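Local coordinates for uncharacterized protein (Bacteroides ovatus CL02T12C04, PDB 6PTM), which probably hydrolyses carrageenan from the chain end, as an exo-acting carrageenase of glycoside hydrolase family GH42, at residues K43-L57 and D118-I132. Residues are numbered along the deposited sequence; the frame is centred on the assembly and turned at random.
Sequences KEEEASGKINELRKL and DFERQEIIEMMNSSI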
# COMPACT_ATOMS: atom_id res chain seq x y z
N LYS A 43 19.05 -31.71 13.31
CA LYS A 43 18.91 -30.22 13.44
C LYS A 43 17.92 -29.87 14.54
O LYS A 43 17.99 -28.75 15.04
CB LYS A 43 18.49 -29.57 12.12
CG LYS A 43 19.42 -29.90 10.98
CD LYS A 43 19.51 -28.86 9.89
CE LYS A 43 20.90 -28.77 9.30
NZ LYS A 43 21.86 -28.43 10.38
N GLU A 44 17.07 -30.81 14.92
CA GLU A 44 16.11 -30.66 16.03
C GLU A 44 16.87 -30.42 17.35
O GLU A 44 16.64 -29.39 18.02
CB GLU A 44 15.23 -31.90 16.11
CG GLU A 44 13.98 -31.66 16.90
CD GLU A 44 13.05 -32.85 17.01
OE1 GLU A 44 13.23 -33.83 16.25
OE2 GLU A 44 12.12 -32.76 17.83
N GLU A 45 17.77 -31.33 17.70
CA GLU A 45 18.59 -31.22 18.93
C GLU A 45 19.41 -29.92 18.88
O GLU A 45 19.43 -29.16 19.87
CB GLU A 45 19.49 -32.46 19.05
CG GLU A 45 19.66 -32.94 20.47
CD GLU A 45 21.01 -33.58 20.72
OE1 GLU A 45 21.61 -34.09 19.75
OE2 GLU A 45 21.48 -33.51 21.87
N GLU A 46 20.05 -29.64 17.75
CA GLU A 46 20.93 -28.45 17.58
C GLU A 46 20.09 -27.18 17.78
O GLU A 46 20.54 -26.28 18.49
CB GLU A 46 21.65 -28.46 16.23
CG GLU A 46 22.58 -27.27 16.06
CD GLU A 46 23.30 -27.13 14.73
OE1 GLU A 46 23.13 -28.04 13.87
OE2 GLU A 46 24.01 -26.10 14.58
N ALA A 47 18.91 -27.11 17.14
CA ALA A 47 18.01 -25.95 17.24
C ALA A 47 17.57 -25.76 18.69
O ALA A 47 17.65 -24.61 19.14
CB ALA A 47 16.83 -26.06 16.31
N SER A 48 17.11 -26.82 19.39
CA SER A 48 16.66 -26.74 20.81
C SER A 48 17.80 -26.20 21.67
O SER A 48 17.51 -25.43 22.54
CB SER A 48 16.22 -28.06 21.40
OG SER A 48 15.31 -28.67 20.51
N GLY A 49 19.03 -26.66 21.45
CA GLY A 49 20.25 -26.16 22.11
C GLY A 49 20.43 -24.65 21.98
O GLY A 49 20.57 -23.99 23.01
N LYS A 50 20.42 -24.10 20.76
CA LYS A 50 20.55 -22.63 20.50
C LYS A 50 19.41 -21.85 21.14
O LYS A 50 19.67 -20.75 21.68
CB LYS A 50 20.59 -22.38 19.00
CG LYS A 50 21.79 -22.98 18.30
CD LYS A 50 23.07 -22.35 18.75
CE LYS A 50 24.23 -22.95 18.02
NZ LYS A 50 25.40 -22.05 18.06
N ILE A 51 18.20 -22.40 21.10
CA ILE A 51 17.01 -21.75 21.71
C ILE A 51 17.25 -21.62 23.22
O ILE A 51 17.02 -20.51 23.79
CB ILE A 51 15.75 -22.56 21.39
CG1 ILE A 51 15.41 -22.45 19.91
CG2 ILE A 51 14.61 -22.13 22.28
CD1 ILE A 51 14.20 -23.29 19.49
N ASN A 52 17.65 -22.72 23.87
CA ASN A 52 17.92 -22.68 25.34
C ASN A 52 19.03 -21.66 25.61
O ASN A 52 18.97 -20.99 26.62
CB ASN A 52 18.29 -24.07 25.88
CG ASN A 52 17.17 -25.08 25.77
OD1 ASN A 52 15.98 -24.73 25.69
ND2 ASN A 52 17.51 -26.36 25.77
N GLU A 53 20.03 -21.56 24.74
CA GLU A 53 21.18 -20.65 24.94
C GLU A 53 20.66 -19.21 24.89
O GLU A 53 20.91 -18.44 25.85
CB GLU A 53 22.25 -20.96 23.89
CG GLU A 53 23.63 -20.38 24.21
CD GLU A 53 24.63 -20.45 23.07
OE1 GLU A 53 24.54 -21.38 22.27
OE2 GLU A 53 25.49 -19.55 22.97
N LEU A 54 19.90 -18.86 23.84
CA LEU A 54 19.31 -17.50 23.72
C LEU A 54 18.41 -17.20 24.92
O LEU A 54 18.49 -16.08 25.42
CB LEU A 54 18.52 -17.32 22.43
CG LEU A 54 17.98 -15.90 22.25
CD1 LEU A 54 19.10 -14.87 22.34
CD2 LEU A 54 17.20 -15.76 20.95
N ARG A 55 17.60 -18.17 25.38
CA ARG A 55 16.68 -17.97 26.53
C ARG A 55 17.46 -17.59 27.79
O ARG A 55 17.01 -16.69 28.52
CB ARG A 55 15.83 -19.21 26.83
CG ARG A 55 14.82 -19.00 27.94
CD ARG A 55 14.04 -20.26 28.29
NE ARG A 55 13.12 -20.53 27.18
CZ ARG A 55 13.26 -21.48 26.27
NH1 ARG A 55 14.25 -22.34 26.33
NH2 ARG A 55 12.36 -21.59 25.30
N LYS A 56 18.60 -18.23 28.07
CA LYS A 56 19.41 -17.85 29.26
C LYS A 56 20.08 -16.49 29.02
O LYS A 56 20.18 -15.72 29.96
CB LYS A 56 20.47 -18.92 29.55
CG LYS A 56 19.94 -20.34 29.55
CD LYS A 56 20.46 -21.17 30.68
CE LYS A 56 21.97 -21.25 30.69
NZ LYS A 56 22.44 -22.45 29.96
N LEU A 57 20.55 -16.20 27.81
CA LEU A 57 21.25 -14.91 27.53
C LEU A 57 20.25 -13.77 27.72
O LEU A 57 20.62 -12.74 28.29
CB LEU A 57 21.82 -14.93 26.11
CG LEU A 57 22.73 -13.75 25.79
CD1 LEU A 57 24.00 -13.81 26.64
CD2 LEU A 57 23.10 -13.76 24.31
N ASP A 118 13.81 -29.68 8.45
CA ASP A 118 15.20 -29.28 8.77
C ASP A 118 15.52 -27.89 8.20
O ASP A 118 16.45 -27.27 8.74
CB ASP A 118 16.22 -30.32 8.33
CG ASP A 118 16.26 -31.49 9.31
OD1 ASP A 118 15.68 -31.38 10.44
OD2 ASP A 118 16.84 -32.48 8.93
N PHE A 119 14.85 -27.44 7.14
CA PHE A 119 15.05 -26.07 6.61
C PHE A 119 14.58 -25.09 7.70
O PHE A 119 15.33 -24.18 8.13
CB PHE A 119 14.34 -25.88 5.27
CG PHE A 119 14.19 -24.42 4.91
CD1 PHE A 119 15.30 -23.71 4.48
CD2 PHE A 119 12.99 -23.75 5.13
CE1 PHE A 119 15.19 -22.35 4.19
CE2 PHE A 119 12.89 -22.39 4.85
CZ PHE A 119 13.99 -21.69 4.39
N GLU A 120 13.39 -25.36 8.25
CA GLU A 120 12.82 -24.54 9.33
C GLU A 120 13.74 -24.59 10.54
O GLU A 120 13.96 -23.51 11.12
CB GLU A 120 11.40 -24.98 9.64
CG GLU A 120 10.47 -24.65 8.50
CD GLU A 120 9.10 -25.28 8.68
OE1 GLU A 120 9.07 -26.51 8.92
OE2 GLU A 120 8.08 -24.53 8.57
N ARG A 121 14.29 -25.75 10.91
CA ARG A 121 15.18 -25.82 12.08
C ARG A 121 16.48 -25.06 11.77
O ARG A 121 17.01 -24.40 12.68
CB ARG A 121 15.37 -27.28 12.49
CG ARG A 121 14.14 -27.90 13.12
CD ARG A 121 14.15 -29.43 12.97
NE ARG A 121 12.95 -30.03 13.50
CZ ARG A 121 12.43 -31.17 13.07
NH1 ARG A 121 13.00 -31.84 12.10
NH2 ARG A 121 11.31 -31.61 13.60
N GLN A 122 16.96 -25.14 10.53
CA GLN A 122 18.23 -24.47 10.17
C GLN A 122 17.99 -22.95 10.20
O GLN A 122 18.92 -22.22 10.65
CB GLN A 122 18.76 -24.95 8.82
CG GLN A 122 20.12 -24.36 8.50
CD GLN A 122 21.19 -24.73 9.51
OE1 GLN A 122 21.24 -25.84 10.04
NE2 GLN A 122 22.08 -23.80 9.76
N GLU A 123 16.82 -22.49 9.74
CA GLU A 123 16.46 -21.05 9.81
C GLU A 123 16.44 -20.64 11.29
O GLU A 123 16.94 -19.58 11.59
CB GLU A 123 15.12 -20.80 9.12
CG GLU A 123 15.24 -20.95 7.62
CD GLU A 123 16.08 -19.87 6.99
OE1 GLU A 123 15.64 -18.68 7.02
OE2 GLU A 123 17.15 -20.21 6.44
N ILE A 124 15.89 -21.47 12.18
CA ILE A 124 15.87 -21.16 13.64
C ILE A 124 17.32 -21.05 14.16
O ILE A 124 17.59 -20.13 14.93
CB ILE A 124 15.04 -22.20 14.39
CG1 ILE A 124 13.56 -22.09 14.00
CG2 ILE A 124 15.28 -22.09 15.88
CD1 ILE A 124 12.69 -23.25 14.46
N ILE A 125 18.23 -21.93 13.72
CA ILE A 125 19.65 -21.97 14.18
C ILE A 125 20.35 -20.67 13.74
O ILE A 125 21.02 -20.03 14.59
CB ILE A 125 20.37 -23.24 13.67
CG1 ILE A 125 19.82 -24.51 14.35
CG2 ILE A 125 21.89 -23.13 13.84
CD1 ILE A 125 20.12 -25.80 13.57
N GLU A 126 20.14 -20.26 12.48
CA GLU A 126 20.72 -18.99 11.96
C GLU A 126 20.19 -17.83 12.81
O GLU A 126 20.98 -16.96 13.23
CB GLU A 126 20.33 -18.73 10.50
CG GLU A 126 20.71 -19.85 9.55
CD GLU A 126 22.18 -19.97 9.24
OE1 GLU A 126 22.93 -19.03 9.58
OE2 GLU A 126 22.58 -21.00 8.65
N MET A 127 18.89 -17.84 13.08
CA MET A 127 18.20 -16.75 13.81
C MET A 127 18.70 -16.70 15.26
O MET A 127 18.91 -15.59 15.80
CB MET A 127 16.69 -16.97 13.75
CG MET A 127 15.90 -15.96 14.52
SD MET A 127 14.14 -15.94 14.04
CE MET A 127 13.63 -17.56 14.62
N MET A 128 18.86 -17.85 15.90
CA MET A 128 19.43 -17.89 17.27
C MET A 128 20.90 -17.44 17.24
O MET A 128 21.25 -16.65 18.09
CB MET A 128 19.31 -19.29 17.88
CG MET A 128 17.86 -19.79 18.05
SD MET A 128 16.83 -18.81 19.12
CE MET A 128 16.07 -17.69 17.93
N ASN A 129 21.70 -17.87 16.26
CA ASN A 129 23.12 -17.42 16.17
C ASN A 129 23.15 -15.89 16.02
O ASN A 129 23.94 -15.27 16.72
CB ASN A 129 23.90 -18.09 15.03
CG ASN A 129 24.26 -19.54 15.31
OD1 ASN A 129 24.28 -19.96 16.46
ND2 ASN A 129 24.49 -20.33 14.27
N SER A 130 22.33 -15.29 15.15
CA SER A 130 22.27 -13.81 14.98
C SER A 130 21.86 -13.13 16.29
O SER A 130 22.46 -12.09 16.66
CB SER A 130 21.35 -13.41 13.82
OG SER A 130 21.86 -13.92 12.59
N SER A 131 20.82 -13.63 16.95
CA SER A 131 20.27 -13.07 18.20
C SER A 131 21.35 -13.14 19.28
O SER A 131 21.61 -12.10 19.89
CB SER A 131 19.02 -13.75 18.64
OG SER A 131 18.03 -13.67 17.61
N ILE A 132 21.97 -14.31 19.48
CA ILE A 132 23.03 -14.49 20.51
C ILE A 132 24.19 -13.53 20.23
O ILE A 132 24.58 -12.81 21.15
CB ILE A 132 23.47 -15.97 20.61
CG1 ILE A 132 22.32 -16.85 21.12
CG2 ILE A 132 24.72 -16.09 21.47
CD1 ILE A 132 22.52 -18.32 20.87
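Ala47 packs against Ile125 where segments 44-57 and 118-132 of two longer helices, 44-63 and 109-139, run the same way at 27° with axes 8.9 Å apart; the CA atoms of Ala47 and Ile125 are 5.3 Å apart. Ile125 sets CG1 against CA and CB of Ala47 and brings CD1 against the carboxylate of Glu46, crossing that side chain nearly at a right angle. One turn on, the CB atoms of Lys50 and Met128 meet at 3.5 Å. A bend at chi2 (-61°) turns Met128 SD toward the other helix, 3.6 Å from Leu54 CD2 and also against Ile51. Ile132 is a knob in the hole formed by Lys50, Glu53, Leu54 and Leu57, its CD1 touching both the Glu53 carboxylate and the backbone O of Lys50.

Two lysines edge this apolar seam with hydrogen bonds. Lys50 NZ reaches Asn129 OD1 at 2.9 Å, in the carbonyl plane and on a lone pair, whereas Lys43 NZ meets Gln122 OE1 at 2.7 Å, tilted from the plane. Near Lys43, the Glu44 carboxylate stacks almost parallel to the Arg121 guanidinium, a long, purely charge-based pairing. Arg121 NH1 salt-bridges Asp118 OD1 at 3.2 Å, in the guanidinium plane but well out of the carboxylate plane.

Helix 69-90 completes the helical bundle: Lys86 pairs with Glu44, Glu89 with Arg121, and Leu75 and Met82 pack on Ile51. Helix 109-139 also meets helix 534-549, through Met127 and a Glu123-Arg535 salt bridge.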